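Local atomic coordinates of 16S rRNA methylase (Escherichia coli, PDB entry 3MTE), a protein that methylates the N1 position of adenine 1408 in the 16S rRNA of assembled 30S subunits, using S-adenosylmethionine, and so confers resistance to several aminoglycosides. Residues 136-141 against 213-218; 29-34 against 103-108. All blocks are in the same frame, centred on the assembly; numbering follows the deposited sequence. Where two conformers were deposited one is given.

Interaction 1. Residues 136-141 against 213-218; sequences AHFEFV and FRVSGH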
ATOM      1  N   ALA A 136      -2.334  14.606  -0.061  1.00 27.42           N
ATOM      2  CA  ALA A 136      -1.838  13.466  -0.832  1.00 23.77           C
ATOM      3  C   ALA A 136      -3.002  12.624  -1.324  1.00 25.81           C
ATOM      4  O   ALA A 136      -4.028  12.501  -0.647  1.00 26.59           O
ATOM      5  CB  ALA A 136      -0.907  12.604   0.009  1.00 20.76           C
ATOM      6  N   HIS A 137      -2.842  12.024  -2.496  1.00 22.42           N
ATOM      7  CA  HIS A 137      -3.836  11.068  -2.984  1.00 19.88           C
ATOM      8  C   HIS A 137      -3.741   9.755  -2.204  1.00 20.23           C
ATOM      9  O   HIS A 137      -2.659   9.351  -1.784  1.00 21.70           O
ATOM     10  CB  HIS A 137      -3.635  10.817  -4.476  1.00 23.02           C
ATOM     11  CG  HIS A 137      -4.700   9.960  -5.086  1.00 27.81           C
ATOM     12  ND1 HIS A 137      -4.536   8.607  -5.296  1.00 32.50           N
ATOM     13  CD2 HIS A 137      -5.949  10.260  -5.520  1.00 30.40           C
ATOM     14  CE1 HIS A 137      -5.639   8.110  -5.831  1.00 34.05           C
ATOM     15  NE2 HIS A 137      -6.511   9.092  -5.978  1.00 31.22           N
ATOM     16  N   PHE A 138      -4.870   9.081  -2.003  1.00 19.65           N
ATOM     17  CA  PHE A 138      -4.827   7.718  -1.467  1.00 18.34           C
ATOM     18  C   PHE A 138      -5.784   6.821  -2.219  1.00 17.12           C
ATOM     19  O   PHE A 138      -6.783   7.287  -2.770  1.00 17.95           O
ATOM     20  CB  PHE A 138      -5.128   7.669   0.042  1.00 17.32           C
ATOM     21  CG  PHE A 138      -6.598   7.753   0.380  1.00 15.36           C
ATOM     22  CD1 PHE A 138      -7.365   6.594   0.527  1.00 18.66           C
ATOM     23  CD2 PHE A 138      -7.208   8.980   0.573  1.00 18.20           C
ATOM     24  CE1 PHE A 138      -8.730   6.678   0.842  1.00 19.27           C
ATOM     25  CE2 PHE A 138      -8.565   9.071   0.901  1.00 16.26           C
ATOM     26  CZ  PHE A 138      -9.322   7.923   1.026  1.00 16.94           C
ATOM     27  N   GLU A 139      -5.451   5.536  -2.272  1.00 14.94           N
ATOM     28  CA  GLU A 139      -6.436   4.527  -2.675  1.00 19.90           C
ATOM     29  C   GLU A 139      -6.252   3.258  -1.861  1.00 19.75           C
ATOM     30  O   GLU A 139      -5.122   2.825  -1.599  1.00 15.75           O
ATOM     31  CB  GLU A 139      -6.341   4.212  -4.166  1.00 22.88           C
ATOM     32  CG  GLU A 139      -4.996   3.615  -4.571  1.00 26.11           C
ATOM     33  CD  GLU A 139      -4.988   3.077  -5.993  1.00 34.48           C
ATOM     34  OE1 GLU A 139      -6.054   2.686  -6.498  1.00 33.15           O
ATOM     35  OE2 GLU A 139      -3.905   3.043  -6.609  1.00 34.10           O
ATOM     36  N   PHE A 140      -7.376   2.658  -1.459  1.00 13.71           N
ATOM     37  CA  PHE A 140      -7.368   1.375  -0.785  1.00 12.44           C
ATOM     38  C   PHE A 140      -8.178   0.438  -1.680  1.00 17.22           C
ATOM     39  O   PHE A 140      -9.325   0.749  -2.027  1.00 18.02           O
ATOM     40  CB  PHE A 140      -8.085   1.454   0.567  1.00 16.61           C
ATOM     41  CG  PHE A 140      -7.528   2.498   1.525  1.00 20.23           C
ATOM     42  CD1 PHE A 140      -6.180   2.861   1.488  1.00 17.24           C
ATOM     43  CD2 PHE A 140      -8.352   3.074   2.483  1.00 22.04           C
ATOM     44  CE1 PHE A 140      -5.672   3.810   2.385  1.00 20.04           C
ATOM     45  CE2 PHE A 140      -7.860   4.027   3.381  1.00 21.43           C
ATOM     46  CZ  PHE A 140      -6.518   4.384   3.338  1.00 23.70           C
ATOM     47  N   VAL A 141      -7.594  -0.683  -2.080  1.00 14.54           N
ATOM     48  CA  VAL A 141      -8.333  -1.642  -2.916  1.00 14.63           C
ATOM     49  C   VAL A 141      -8.488  -2.941  -2.136  1.00 16.08           C
ATOM     50  O   VAL A 141      -7.496  -3.545  -1.750  1.00 18.32           O
ATOM     51  CB  VAL A 141      -7.615  -1.887  -4.250  1.00 16.16           C
ATOM     52  CG1 VAL A 141      -8.366  -2.908  -5.081  1.00 16.82           C
ATOM     53  CG2 VAL A 141      -7.484  -0.559  -5.036  1.00 16.37           C
ATOM     54  N   PHE A 213     -13.200  -3.695  -4.291  1.00 13.37           N
ATOM     55  CA  PHE A 213     -13.658  -2.331  -4.010  1.00 13.74           C
ATOM     56  C   PHE A 213     -12.505  -1.383  -3.925  1.00 16.46           C
ATOM     57  O   PHE A 213     -11.485  -1.700  -3.315  1.00 15.82           O
ATOM     58  CB  PHE A 213     -14.417  -2.314  -2.698  1.00 18.62           C
ATOM     59  CG  PHE A 213     -15.507  -3.322  -2.664  1.00 20.06           C
ATOM     60  CD1 PHE A 213     -16.716  -3.058  -3.283  1.00 21.28           C
ATOM     61  CD2 PHE A 213     -15.304  -4.552  -2.069  1.00 21.02           C
ATOM     62  CE1 PHE A 213     -17.720  -4.011  -3.291  1.00 19.50           C
ATOM     63  CE2 PHE A 213     -16.309  -5.497  -2.061  1.00 25.27           C
ATOM     64  CZ  PHE A 213     -17.507  -5.224  -2.667  1.00 21.28           C
ATOM     65  N   ARG A 214     -12.655  -0.222  -4.546  1.00 18.63           N
ATOM     66  CA  ARG A 214     -11.611   0.795  -4.480  1.00 18.92           C
ATOM     67  C   ARG A 214     -12.186   2.034  -3.818  1.00 19.76           C
ATOM     68  O   ARG A 214     -13.164   2.615  -4.299  1.00 20.49           O
ATOM     69  CB  ARG A 214     -11.103   1.122  -5.884  1.00 19.71           C
ATOM     70  CG  ARG A 214     -10.139   2.288  -5.944  1.00 20.32           C
ATOM     71  CD  ARG A 214      -9.679   2.507  -7.371  1.00 28.04           C
ATOM     72  NE  ARG A 214      -8.630   3.525  -7.459  1.00 24.85           N
ATOM     73  CZ  ARG A 214      -8.847   4.809  -7.744  1.00 28.88           C
ATOM     74  NH1 ARG A 214     -10.080   5.253  -7.942  1.00 30.40           N
ATOM     75  NH2 ARG A 214      -7.826   5.656  -7.818  1.00 28.21           N
ATOM     76  N   VAL A 215     -11.594   2.416  -2.692  1.00 16.99           N
ATOM     77  CA  VAL A 215     -11.952   3.650  -2.009  1.00 14.91           C
ATOM     78  C   VAL A 215     -10.776   4.593  -2.214  1.00 16.75           C
ATOM     79  O   VAL A 215      -9.627   4.219  -1.947  1.00 19.00           O
ATOM     80  CB  VAL A 215     -12.160   3.407  -0.494  1.00 17.87           C
ATOM     81  CG1 VAL A 215     -12.366   4.726   0.251  1.00 18.62           C
ATOM     82  CG2 VAL A 215     -13.351   2.452  -0.265  1.00 21.86           C
ATOM     83  N   SER A 216     -11.043   5.781  -2.739  1.00 18.34           N
ATOM     84  CA  SER A 216      -9.957   6.713  -3.017  1.00 21.13           C
ATOM     85  C   SER A 216     -10.323   8.133  -2.618  1.00 20.22           C
ATOM     86  O   SER A 216     -11.494   8.475  -2.450  1.00 21.92           O
ATOM     87  CB  SER A 216      -9.570   6.664  -4.499  1.00 22.32           C
ATOM     88  OG  SER A 216     -10.632   7.120  -5.313  1.00 25.10           O
ATOM     89  N   GLY A 217      -9.314   8.975  -2.463  1.00 20.67           N
ATOM     90  CA  GLY A 217      -9.576  10.366  -2.162  1.00 20.66           C
ATOM     91  C   GLY A 217      -8.269  11.036  -1.819  1.00 21.32           C
ATOM     92  O   GLY A 217      -7.221  10.687  -2.372  1.00 20.25           O
ATOM     93  N   HIS A 218      -8.324  11.992  -0.904  1.00 21.25           N
ATOM     94  CA  HIS A 218      -7.111  12.697  -0.509  1.00 21.49           C
ATOM     95  C   HIS A 218      -6.948  12.721   0.995  1.00 28.47           C
ATOM     96  O   HIS A 218      -7.920  12.638   1.738  1.00 23.80           O
ATOM     97  CB  HIS A 218      -7.120  14.119  -1.073  1.00 23.49           C
ATOM     98  CG  HIS A 218      -6.999  14.156  -2.563  1.00 34.74           C
ATOM     99  ND1 HIS A 218      -8.087  14.013  -3.399  1.00 37.13           N
ATOM    100  CD2 HIS A 218      -5.916  14.270  -3.366  1.00 36.98           C
ATOM    101  CE1 HIS A 218      -7.678  14.061  -4.655  1.00 42.25           C
ATOM    102  NE2 HIS A 218      -6.365  14.215  -4.662  1.00 42.99           N
TER
HETATM  103  O   HOH W   1      -5.098   5.027  -8.883  1.00 39.38           O
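F138 pairs with G217, and F140 with V215, through the backbone of two antiparallel strands, 136-141 and 213-218. Each is a hydrogen-bonded pair with one bond in either direction. F138 N to G217 O is 2.9 Å, and F140 N to V215 O is 2.8 Å. CA-H...O contacts run along the ladder as well, such as H218 CA to A136 O at 3.1 Å.

Charged and polar groups share the face of H137, E139, R214, S216 and H218. R214 NE gives a nearly straight bond to E139 OE1, 2.9 Å, within a salt bridge. The carboxylate is met on its anti side, and its plane stands almost perpendicular to the guanidinium (82°). A water accepts from R214 NH2 and gives a weak bond to E139 OE2. Further along, H137 turns its ring edge to the face of H218 in a T-shaped pair, centroids 5.5 Å apart. H218 ND1 is bonded to D183 on strand 180-188.

The face of F138, F140 and V215 is apolar. With chi1 at 79°, the F138 ring swings across the partner strand and lays one face over the G217 backbone N. F138 CE1 reaches V215 CG1 at 4.2 Å. F180 meets both phenylalanines edge-to-face.

The sheet is therefore two-sided here: aromatic packing on one face, and a water-bridged ion pair with histidines on the other.

Interaction 2. Residues 29-34 against 103-108; sequences RVHIDL and SISILF. With SAM (S-adenosylmethionine), chain C.
H31 and D33 on strand 29-34 meet S103 and S105 on strand 103-107. The two are parallel neighbours at the centre of the Rossmann-like methyltransferase sheet. I32 sits between S103 and S105 in the backbone ladder. I32 N donates to S103 O, S105 N to I32 O, and L34 N to S105 O at 2.9 Å.

The tight part is a polar chain along one face. H31 CG lies anti to the backbone N (chi1 179°), which lays the imidazole along the sheet with a serine at each ring nitrogen. H31 ND1 is 2.7 Å from S103 OG in a nearly straight bond. H31 NE2 donates to S105 OG at 3.0 Å, close to the ring plane. S105 OG donates to D33 OD1 at 2.7 Å, from above the carboxylate plane. The other carboxylate oxygen, D33 OD2, is bonded to T36. The two serine bonds fix the histidine's rotation. The face of I32, I104, L34 and I106 is apolar. L34 and I106 lie side by side there, L34 CD2 to I106 CD1 at 4.1 Å, and V128 of helix 122-129 touches L34 and I104.

The strand starts are looser. S103 N reaches V30 O only weakly, at 3.4 Å. The R29 side chain is exposed and meets S103 OG through a water, its own bond to that water being weak.

The opposite end belongs to the cofactor pocket, where G35, D58, A90 and E91 also hydrogen-bond to S-adenosylmethionine. L107 O accepts a 2.7 Å hydrogen bond from the amino N of S-adenosylmethionine.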
ATOM      1  N   ARG A  29       8.115  13.699  -7.022  1.00 22.14           N
ATOM      2  CA  ARG A  29       7.050  13.031  -6.272  1.00 22.83           C
ATOM      3  C   ARG A  29       7.526  11.769  -5.576  1.00 20.33           C
ATOM      4  O   ARG A  29       8.471  11.112  -6.022  1.00 23.60           O
ATOM      5  CB  ARG A  29       5.875  12.698  -7.195  1.00 24.57           C
ATOM      6  CG  ARG A  29       5.119  13.926  -7.674  1.00 30.05           C
ATOM      7  CD  ARG A  29       3.863  13.541  -8.441  1.00 44.92           C
ATOM      8  NE  ARG A  29       2.739  14.400  -8.071  1.00 60.80           N
ATOM      9  CZ  ARG A  29       1.683  13.999  -7.367  1.00 67.19           C
ATOM     10  NH1 ARG A  29       1.585  12.738  -6.963  1.00 64.73           N
ATOM     11  NH2 ARG A  29       0.715  14.858  -7.077  1.00 72.53           N
ATOM     12  N   VAL A  30       6.856  11.441  -4.476  1.00 19.13           N
ATOM     13  CA  VAL A  30       7.116  10.219  -3.719  1.00 18.92           C
ATOM     14  C   VAL A  30       5.821   9.437  -3.523  1.00 21.80           C
ATOM     15  O   VAL A  30       4.812   9.999  -3.109  1.00 21.76           O
ATOM     16  CB  VAL A  30       7.708  10.545  -2.341  1.00 19.19           C
ATOM     17  CG1 VAL A  30       7.872   9.280  -1.507  1.00 18.80           C
ATOM     18  CG2 VAL A  30       9.072  11.263  -2.497  1.00 17.93           C
ATOM     19  N   HIS A  31       5.847   8.140  -3.816  1.00 16.60           N
ATOM     20  CA  HIS A  31       4.680   7.287  -3.587  1.00 18.23           C
ATOM     21  C   HIS A  31       4.998   6.204  -2.572  1.00 19.59           C
ATOM     22  O   HIS A  31       6.057   5.579  -2.650  1.00 21.02           O
ATOM     23  CB  HIS A  31       4.248   6.619  -4.889  1.00 15.62           C
ATOM     24  CG  HIS A  31       3.073   5.709  -4.716  1.00 21.68           C
ATOM     25  ND1 HIS A  31       1.780   6.181  -4.655  1.00 19.66           N
ATOM     26  CD2 HIS A  31       2.997   4.368  -4.520  1.00 23.17           C
ATOM     27  CE1 HIS A  31       0.954   5.168  -4.442  1.00 16.10           C
ATOM     28  NE2 HIS A  31       1.668   4.056  -4.364  1.00 20.11           N
ATOM     29  N   ILE A  32       4.091   5.968  -1.623  1.00 18.83           N
ATOM     30  CA  ILE A  32       4.267   4.878  -0.660  1.00 15.05           C
ATOM     31  C   ILE A  32       3.207   3.819  -0.874  1.00 17.93           C
ATOM     32  O   ILE A  32       2.018   4.136  -0.929  1.00 18.74           O
ATOM     33  CB  ILE A  32       4.195   5.370   0.808  1.00 16.16           C
ATOM     34  CG1 ILE A  32       5.411   6.243   1.129  1.00 20.61           C
ATOM     35  CG2 ILE A  32       4.094   4.166   1.779  1.00 20.19           C
ATOM     36  CD1 ILE A  32       5.372   6.842   2.533  1.00 24.55           C
ATOM     37  N   ASP A  33       3.643   2.571  -1.016  1.00 15.86           N
ATOM     38  CA  ASP A  33       2.713   1.431  -1.129  1.00 16.36           C
ATOM     39  C   ASP A  33       2.860   0.587   0.141  1.00 18.10           C
ATOM     40  O   ASP A  33       3.912  -0.015   0.383  1.00 17.14           O
ATOM     41  CB  ASP A  33       3.046   0.614  -2.379  1.00 15.21           C
ATOM     42  CG  ASP A  33       2.067  -0.538  -2.625  1.00 19.53           C
ATOM     43  OD1 ASP A  33       0.847  -0.360  -2.390  1.00 17.28           O
ATOM     44  OD2 ASP A  33       2.530  -1.613  -3.067  1.00 18.04           O
ATOM     45  N   LEU A  34       1.812   0.552   0.965  1.00 15.73           N
ATOM     46  CA  LEU A  34       1.873  -0.115   2.266  1.00 18.05           C
ATOM     47  C   LEU A  34       1.365  -1.553   2.158  1.00 17.23           C
ATOM     48  O   LEU A  34       0.291  -1.794   1.611  1.00 19.19           O
ATOM     49  CB  LEU A  34       1.036   0.659   3.293  1.00 16.23           C
ATOM     50  CG  LEU A  34       0.929   0.065   4.707  1.00 16.62           C
ATOM     51  CD1 LEU A  34       2.303  -0.088   5.386  1.00 18.27           C
ATOM     52  CD2 LEU A  34      -0.007   0.923   5.554  1.00 20.91           C
ATOM     53  N   SER A 103       1.455  10.508  -2.605  1.00 21.25           N
ATOM     54  CA  SER A 103       0.348   9.576  -2.803  1.00 20.86           C
ATOM     55  C   SER A 103       0.651   8.297  -2.041  1.00 21.30           C
ATOM     56  O   SER A 103       1.811   7.977  -1.778  1.00 19.13           O
ATOM     57  CB  SER A 103       0.136   9.294  -4.289  1.00 19.16           C
ATOM     58  OG  SER A 103       1.330   8.846  -4.916  1.00 23.68           O
ATOM     59  N   ILE A 104      -0.389   7.549  -1.693  0.53 17.82           N
ATOM     60  CA  ILE A 104      -0.206   6.346  -0.892  0.53 16.01           C
ATOM     61  C   ILE A 104      -1.278   5.328  -1.249  0.53 15.86           C
ATOM     62  O   ILE A 104      -2.428   5.700  -1.476  0.53 16.27           O
ATOM     63  CB  ILE A 104      -0.227   6.680   0.613  0.53 20.03           C
ATOM     64  CG1 ILE A 104      -0.229   5.410   1.465  0.53 19.64           C
ATOM     65  CG2 ILE A 104      -1.422   7.567   0.960  0.53 21.71           C
ATOM     66  CD1 ILE A 104       0.285   5.653   2.866  0.53 26.69           C
ATOM     67  N   SER A 105      -0.894   4.057  -1.332  1.00 17.64           N
ATOM     68  CA  SER A 105      -1.834   2.989  -1.683  1.00 15.26           C
ATOM     69  C   SER A 105      -1.750   1.851  -0.683  1.00 15.34           C
ATOM     70  O   SER A 105      -0.676   1.562  -0.119  1.00 16.45           O
ATOM     71  CB  SER A 105      -1.536   2.468  -3.092  1.00 16.83           C
ATOM     72  OG  SER A 105      -0.175   2.045  -3.188  1.00 21.57           O
ATOM     73  N   ILE A 106      -2.895   1.210  -0.448  1.00 16.69           N
ATOM     74  CA  ILE A 106      -2.935  -0.095   0.201  1.00 15.10           C
ATOM     75  C   ILE A 106      -3.707  -0.999  -0.754  1.00 17.15           C
ATOM     76  O   ILE A 106      -4.902  -0.804  -0.951  1.00 14.69           O
ATOM     77  CB  ILE A 106      -3.633  -0.053   1.574  1.00 13.69           C
ATOM     78  CG1 ILE A 106      -2.985   0.994   2.485  1.00 19.34           C
ATOM     79  CG2 ILE A 106      -3.585  -1.440   2.237  1.00 17.63           C
ATOM     80  CD1 ILE A 106      -3.675   1.155   3.847  1.00 18.55           C
ATOM     81  N   LEU A 107      -3.011  -1.944  -1.381  1.00 14.74           N
ATOM     82  CA  LEU A 107      -3.601  -2.768  -2.443  1.00 16.13           C
ATOM     83  C   LEU A 107      -3.754  -4.220  -2.016  1.00 15.89           C
ATOM     84  O   LEU A 107      -2.774  -4.883  -1.692  1.00 16.32           O
ATOM     85  CB  LEU A 107      -2.726  -2.728  -3.695  1.00 14.37           C
ATOM     86  CG  LEU A 107      -2.361  -1.334  -4.232  1.00 19.70           C
ATOM     87  CD1 LEU A 107      -1.341  -1.466  -5.357  1.00 20.52           C
ATOM     88  CD2 LEU A 107      -3.608  -0.604  -4.718  1.00 21.35           C
ATOM     89  N   PHE A 108      -4.991  -4.704  -2.047  1.00 14.30           N
ATOM     90  CA  PHE A 108      -5.308  -6.081  -1.699  1.00 14.90           C
ATOM     91  C   PHE A 108      -4.758  -6.493  -0.333  1.00 16.08           C
ATOM     92  O   PHE A 108      -4.147  -7.543  -0.203  1.00 18.40           O
ATOM     93  CB  PHE A 108      -4.850  -7.020  -2.823  1.00 19.68           C
ATOM     94  CG  PHE A 108      -5.275  -6.558  -4.185  1.00 20.70           C
ATOM     95  CD1 PHE A 108      -6.591  -6.719  -4.613  1.00 19.63           C
ATOM     96  CD2 PHE A 108      -4.371  -5.921  -5.033  1.00 17.67           C
ATOM     97  CE1 PHE A 108      -6.983  -6.261  -5.870  1.00 20.38           C
ATOM     98  CE2 PHE A 108      -4.761  -5.479  -6.281  1.00 18.61           C
ATOM     99  CZ  PHE A 108      -6.074  -5.645  -6.696  1.00 21.20           C
TER
HETATM  100  N   SAM C 220      -0.101  -5.189  -2.096  1.00 15.71           N
HETATM  101  CA  SAM C 220       0.156  -6.604  -2.349  1.00 20.12           C
HETATM  102  C   SAM C 220      -0.231  -6.984  -3.772  1.00 26.16           C
HETATM  103  OXT SAM C 220      -0.962  -6.250  -4.437  1.00 22.66           O
HETATM  104  CB  SAM C 220      -0.621  -7.492  -1.373  1.00 19.97           C
HETATM  105  CG  SAM C 220       0.116  -8.790  -1.074  1.00 30.07           C
HETATM  106  SD  SAM C 220      -0.658  -9.754   0.252  1.00 34.61           S
HETATM  107  CE  SAM C 220      -2.360  -9.855  -0.331  1.00 24.26           C
HETATM  108  C5' SAM C 220      -0.849  -8.580   1.610  1.00 24.69           C
HETATM  109  C4' SAM C 220       0.489  -8.066   2.163  1.00 24.66           C
HETATM  110  O4' SAM C 220       0.204  -7.266   3.292  1.00 29.04           O
HETATM  111  C3' SAM C 220       1.446  -9.158   2.623  1.00 24.42           C
HETATM  112  O3' SAM C 220       2.703  -8.977   2.020  1.00 23.62           O
HETATM  113  C2' SAM C 220       1.647  -8.914   4.107  1.00 25.89           C
HETATM  114  O2' SAM C 220       2.963  -9.208   4.550  1.00 23.18           O
HETATM  115  C1' SAM C 220       1.250  -7.447   4.234  1.00 26.56           C
HETATM  116  N9  SAM C 220       0.781  -7.163   5.601  1.00 23.37           N
HETATM  117  C8  SAM C 220      -0.012  -7.950   6.398  1.00 22.26           C
HETATM  118  N7  SAM C 220      -0.182  -7.305   7.578  1.00 21.68           N
HETATM  119  C5  SAM C 220       0.489  -6.134   7.533  1.00 19.94           C
HETATM  120  C6  SAM C 220       0.665  -5.107   8.449  1.00 22.64           C
HETATM  121  N6  SAM C 220       0.097  -5.176   9.655  1.00 24.18           N
HETATM  122  N1  SAM C 220       1.416  -4.015   8.092  1.00 21.36           N
HETATM  123  C2  SAM C 220       2.021  -3.929   6.851  1.00 25.02           C
HETATM  124  N3  SAM C 220       1.844  -4.957   5.949  1.00 17.57           N
HETATM  125  C4  SAM C 220       1.098  -6.033   6.294  1.00 19.72           C
HETATM  126  O   HOH W   2       2.947  10.476  -6.181  1.00 33.65           O
HETATM  127  O   HOH W   3      -0.330  -2.450  -1.083  1.00 19.65           O

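How the interactions relate
Both contacts are buried pairings within one mixed sheet, and strands 101-107 and 136-142 join them as neighbours. H137 O meets I104 N at 2.9 Å in a probable backbone hydrogen bond, and F140 packs on I106. Interaction 2 is central, near the middle of the chain, and runs into the S-adenosylmethionine pocket. Interaction 1 lies further out, where the sheet turns antiparallel, with strand 212-219 next to the outermost strand 180-188. Their chemistry differs accordingly. Residues 29-34 and 103-108 carry a hydrogen-bonded serine-histidine-serine-aspartate chain on one face and aliphatic side chains on the other. Residues 136-141 and 213-218 set a partly exposed ion pair and histidines against phenylalanine rings.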